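Local coordinates for protein mandelate racemase/muconate lactonizing enzyme (Jannaschia sp., PDB 4J3Z) that belongs to the mandelate racemase/muconate lactonizing branch of the enolase superfamily and probably abstracts the proton beside a substrate carboxylate, at residues Y234-P239 against I257-R262; N242-S247 against L273-R278. One frame throughout, in Å; residues are numbered along the deposited sequence. Where two conformers were deposited one is given.

How the contacts relate
Both contacts belong to the enolase C-terminal domain-like region, whose parallel strands and outer helices form a beta/alpha barrel, and their centres are about 9 Å apart. Contact 1 pairs the neighbouring strands 233-235 and 257-259; contact 2 sets the start of helix 246-252 against the end of helix 266-274. Along the chain the segments alternate: strand, helix start, strand, helix end. Helix 246-252 links the two strands of contact 1 as the crossover of a beta-alpha-beta unit, and its start is one side of contact 2, so the contacts join that unit to the next helix. They also touch directly, Ile-257 O probably accepting a hydrogen bond from Arg-278 N at 3.0 Å. Contact 1 is wholly buried, whereas contact 2 lies farther out, partly open to solvent.

Contact 1: residues Y234-P239 against I257-R262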
# COMPACT_ATOMS: atom_id res chain seq x y z
N TYR D 234 -9.44 18.94 -15.89
CA TYR D 234 -10.47 19.17 -14.90
C TYR D 234 -9.79 19.88 -13.73
O TYR D 234 -8.98 19.29 -13.01
CB TYR D 234 -11.07 17.84 -14.47
CG TYR D 234 -12.30 17.92 -13.60
CD1 TYR D 234 -12.82 19.15 -13.18
CD2 TYR D 234 -12.95 16.77 -13.19
CE1 TYR D 234 -13.94 19.21 -12.37
CE2 TYR D 234 -14.07 16.82 -12.38
CZ TYR D 234 -14.56 18.05 -11.97
OH TYR D 234 -15.68 18.10 -11.18
N GLU D 235 -10.02 21.17 -13.61
CA GLU D 235 -9.26 21.99 -12.70
C GLU D 235 -10.01 22.25 -11.43
O GLU D 235 -11.12 22.60 -11.45
CB GLU D 235 -8.82 23.27 -13.41
CG GLU D 235 -8.63 24.48 -12.55
CD GLU D 235 -8.55 25.76 -13.31
OE1 GLU D 235 -8.88 25.75 -14.48
OE2 GLU D 235 -8.16 26.76 -12.72
N GLU D 236 -9.34 22.03 -10.31
CA GLU D 236 -9.84 22.36 -8.98
C GLU D 236 -11.19 21.77 -8.70
O GLU D 236 -12.14 22.45 -8.45
CB GLU D 236 -9.77 23.87 -8.65
CG GLU D 236 -8.39 24.39 -8.28
CD GLU D 236 -8.43 25.48 -7.25
OE1 GLU D 236 -9.23 26.38 -7.40
OE2 GLU D 236 -7.68 25.46 -6.28
N PRO D 237 -11.24 20.47 -8.81
CA PRO D 237 -12.49 19.73 -8.69
C PRO D 237 -13.07 19.78 -7.28
O PRO D 237 -14.30 19.80 -7.11
CB PRO D 237 -12.08 18.28 -9.00
CG PRO D 237 -10.63 18.21 -8.68
CD PRO D 237 -10.08 19.57 -9.00
N ILE D 238 -12.19 19.77 -6.29
CA ILE D 238 -12.59 19.67 -4.90
C ILE D 238 -11.87 20.75 -4.09
O ILE D 238 -10.86 21.28 -4.56
CB ILE D 238 -12.34 18.25 -4.34
CG1 ILE D 238 -10.85 17.93 -4.31
CG2 ILE D 238 -13.09 17.20 -5.15
CD1 ILE D 238 -10.52 16.79 -3.37
N PRO D 239 -12.39 21.11 -2.90
CA PRO D 239 -11.76 22.20 -2.15
C PRO D 239 -10.28 21.92 -1.92
O PRO D 239 -9.90 20.76 -1.72
CB PRO D 239 -12.51 22.20 -0.81
CG PRO D 239 -13.80 21.50 -1.06
CD PRO D 239 -13.53 20.51 -2.17
N ILE D 257 -6.04 15.98 -14.13
CA ILE D 257 -6.48 16.85 -13.03
C ILE D 257 -5.50 17.98 -12.79
O ILE D 257 -4.36 17.75 -12.40
CB ILE D 257 -6.77 16.06 -11.72
CG1 ILE D 257 -7.62 14.81 -11.99
CG2 ILE D 257 -7.45 16.96 -10.69
CD1 ILE D 257 -9.06 15.08 -12.40
N ALA D 258 -5.98 19.19 -12.99
CA ALA D 258 -5.21 20.36 -12.74
C ALA D 258 -5.65 21.11 -11.50
O ALA D 258 -6.77 21.13 -11.18
CB ALA D 258 -5.24 21.24 -13.94
N THR D 259 -4.70 21.67 -10.78
CA THR D 259 -4.91 22.30 -9.50
C THR D 259 -3.73 23.13 -9.00
O THR D 259 -2.72 23.19 -9.60
CB THR D 259 -5.35 21.26 -8.47
OG1 THR D 259 -6.14 21.87 -7.48
CG2 THR D 259 -4.20 20.56 -7.87
N GLY D 260 -3.89 23.73 -7.85
CA GLY D 260 -2.83 24.45 -7.21
C GLY D 260 -2.78 25.95 -7.20
O GLY D 260 -1.84 26.48 -6.76
N GLU D 261 -3.81 26.62 -7.66
CA GLU D 261 -3.89 28.09 -7.61
C GLU D 261 -4.08 28.59 -6.18
O GLU D 261 -3.66 29.71 -5.85
CB GLU D 261 -4.99 28.64 -8.53
CG GLU D 261 -6.36 28.80 -7.89
CD GLU D 261 -7.15 29.95 -8.47
OE1 GLU D 261 -7.74 29.78 -9.56
OE2 GLU D 261 -7.19 31.04 -7.83
N ARG D 262 -4.67 27.75 -5.33
CA ARG D 262 -4.89 28.11 -3.94
C ARG D 262 -3.85 27.47 -3.02
O ARG D 262 -3.90 27.61 -1.79
CB ARG D 262 -6.34 27.81 -3.53
CG ARG D 262 -7.34 28.78 -4.17
CD ARG D 262 -8.77 28.56 -3.71
NE ARG D 262 -9.43 27.52 -4.49
CZ ARG D 262 -10.66 27.05 -4.27
NH1 ARG D 262 -11.41 27.53 -3.28
NH2 ARG D 262 -11.14 26.09 -5.06
O HOH W 1 -8.65 22.66 -5.42
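The guanidinium of Arg-262 meets the Glu-236 carboxylate edge-on, the two planes 65° apart, in a salt bridge: NE, tilted somewhat from the carboxylate plane, reaches the syn side of Glu-236 OE1 (3.1 Å) and OE2 (3.2 Å), and NH2 adds a weak bond to OE1. A bend at chi3 (-84°) turns the arginine's edge toward the acid. The Tyr-234 ring carries Pro-237 CB near the rim of one face, and Ile-257 CD1 approaches it obliquely. A water donates to Ile-238 O (2.7 Å) and weakly to Glu-236 OE2, and bonds weakly with Thr-259 OG1. Replacing Arg-262 by a leucine would probably leave the buried Glu-236 carboxylate without its counter-charge and freer to turn. The adjoining backbones pair as parallel strands: Ala-258 N donates to Tyr-234 O at 3.0 Å, Glu-236 N to Ala-258 O at 2.9 Å. Small Ala-258 lets Glu-235 rise beside it; the Glu-235 and Glu-261 carboxylates lie close together, and Glu-235 has a long, weak ion pair with Lys-166, at the C-terminal ends of the barrel strands, where enolase-superfamily enzymes keep their active site. Strand 205-209 flanks strand 233-235, helix 216-226 packs on Tyr-234 and Pro-237, and helix 246-252 covers Ile-257 with Val-249.

Contact 2: residues N242-S247 against L273-R278; sequences NLPGLS and LHHGAR
His-275 fits against Leu-243, Pro-244, Leu-246 and Ser-247 just where helix 266-274 ends in a Schellman motif, closed by Gly-276 with its positive phi (116°). Any side chain at that backbone angle would run into the preceding carbonyl oxygen, so glycine suits the turn. His-275 is by far the most covered residue of the contact. Pro-244 CA sits over the centre of one face, 3.4 Å from the centroid of the His-275 ring, a CH-pi contact in which the rigid proline also brings its CB alongside His-275 NE2 and CE1. Ser-247 CB comes to the ring edge at CD2, and the small serine is consistent with the close approach here, where the CA atoms of Ser-247 and His-275 are 4.7 Å apart. A weak bond from His-275 ND1 back to Gln-271 O, in the last helical turn, is likely to limit the ring's rotation.

Leu-246 supplies the apolar part. Its CG lies anti to the carbonyl carbon (chi1 -72°), an arrangement that carries CD1 to within 4.0 Å of Ala-277 CB, while its own CB rests against His-275 CB. A branched apolar chain suits this buried place, since Leu-246 also touches Thr-259 of strand 257-259, joining the two helix ends to the barrel wall. The carbonyl of Leu-243 completes the setting, its O approaching the imidazole obliquely and lying 3.2 Å from His-275 CB.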
# COMPACT_ATOMS: atom_id res chain seq x y z
N ASN D 242 -8.49 19.60 0.79
CA ASN D 242 -8.60 18.14 0.78
C ASN D 242 -7.82 17.46 -0.34
O ASN D 242 -8.38 16.69 -1.13
CB ASN D 242 -10.07 17.70 0.79
CG ASN D 242 -10.23 16.19 0.95
OD1 ASN D 242 -9.30 15.48 1.37
ND2 ASN D 242 -11.41 15.69 0.61
N LEU D 243 -6.52 17.71 -0.38
CA LEU D 243 -5.64 17.08 -1.37
C LEU D 243 -5.62 15.55 -1.37
O LEU D 243 -5.40 14.96 -2.43
CB LEU D 243 -4.21 17.62 -1.27
CG LEU D 243 -4.10 19.13 -1.48
CD1 LEU D 243 -2.71 19.63 -1.17
CD2 LEU D 243 -4.58 19.56 -2.86
N PRO D 244 -5.86 14.90 -0.21
CA PRO D 244 -5.98 13.44 -0.29
C PRO D 244 -7.20 12.99 -1.08
O PRO D 244 -7.35 11.81 -1.35
CB PRO D 244 -6.11 13.00 1.18
CG PRO D 244 -5.50 14.12 1.96
CD PRO D 244 -5.85 15.36 1.20
N GLY D 245 -8.07 13.93 -1.44
CA GLY D 245 -9.28 13.60 -2.20
C GLY D 245 -9.08 13.66 -3.70
O GLY D 245 -9.98 13.27 -4.45
N LEU D 246 -7.93 14.15 -4.14
CA LEU D 246 -7.60 14.18 -5.56
C LEU D 246 -7.44 12.77 -6.12
O LEU D 246 -7.89 12.50 -7.24
CB LEU D 246 -6.33 14.99 -5.84
CG LEU D 246 -6.46 16.50 -5.70
CD1 LEU D 246 -5.18 17.19 -6.12
CD2 LEU D 246 -7.65 17.06 -6.44
N SER D 247 -6.82 11.91 -5.32
CA SER D 247 -6.56 10.50 -5.65
C SER D 247 -7.78 9.74 -6.20
O SER D 247 -7.69 9.14 -7.25
CB SER D 247 -5.97 9.78 -4.43
OG SER D 247 -5.46 8.51 -4.77
N LEU D 273 0.78 16.37 -6.05
CA LEU D 273 1.44 15.49 -7.00
C LEU D 273 1.38 14.04 -6.53
O LEU D 273 1.21 13.13 -7.34
CB LEU D 273 2.88 15.94 -7.22
CG LEU D 273 3.07 17.20 -8.07
CD1 LEU D 273 4.53 17.62 -8.04
CD2 LEU D 273 2.58 17.02 -9.50
N HIS D 274 1.52 13.84 -5.23
CA HIS D 274 1.43 12.49 -4.68
C HIS D 274 0.01 11.94 -4.75
O HIS D 274 -0.18 10.71 -4.72
CB HIS D 274 1.97 12.44 -3.25
CG HIS D 274 3.41 12.01 -3.17
ND1 HIS D 274 4.33 12.64 -2.36
CD2 HIS D 274 4.08 11.02 -3.80
CE1 HIS D 274 5.51 12.06 -2.50
NE2 HIS D 274 5.38 11.07 -3.37
N HIS D 275 -0.97 12.83 -4.89
CA HIS D 275 -2.36 12.40 -4.89
C HIS D 275 -3.03 12.37 -6.26
O HIS D 275 -4.22 12.09 -6.36
CB HIS D 275 -3.18 13.21 -3.88
CG HIS D 275 -3.08 12.70 -2.47
ND1 HIS D 275 -2.55 13.45 -1.45
CD2 HIS D 275 -3.41 11.50 -1.93
CE1 HIS D 275 -2.58 12.75 -0.33
NE2 HIS D 275 -3.09 11.56 -0.59
N GLY D 276 -2.26 12.63 -7.31
CA GLY D 276 -2.73 12.37 -8.66
C GLY D 276 -2.91 13.53 -9.61
O GLY D 276 -3.17 13.31 -10.80
N ALA D 277 -2.80 14.76 -9.12
CA ALA D 277 -2.82 15.90 -10.02
C ALA D 277 -1.64 15.77 -10.97
O ALA D 277 -0.54 15.42 -10.55
CB ALA D 277 -2.73 17.21 -9.24
N ARG D 278 -1.87 16.04 -12.25
CA ARG D 278 -0.77 16.00 -13.22
C ARG D 278 -0.55 17.35 -13.87
O ARG D 278 0.35 17.51 -14.70
CB ARG D 278 -0.98 14.89 -14.26
CG ARG D 278 -0.74 13.47 -13.73
CD ARG D 278 0.72 13.25 -13.34
NE ARG D 278 0.93 12.01 -12.58
CZ ARG D 278 0.93 11.92 -11.25
NH1 ARG D 278 0.74 13.01 -10.52
NH2 ARG D 278 1.13 10.75 -10.66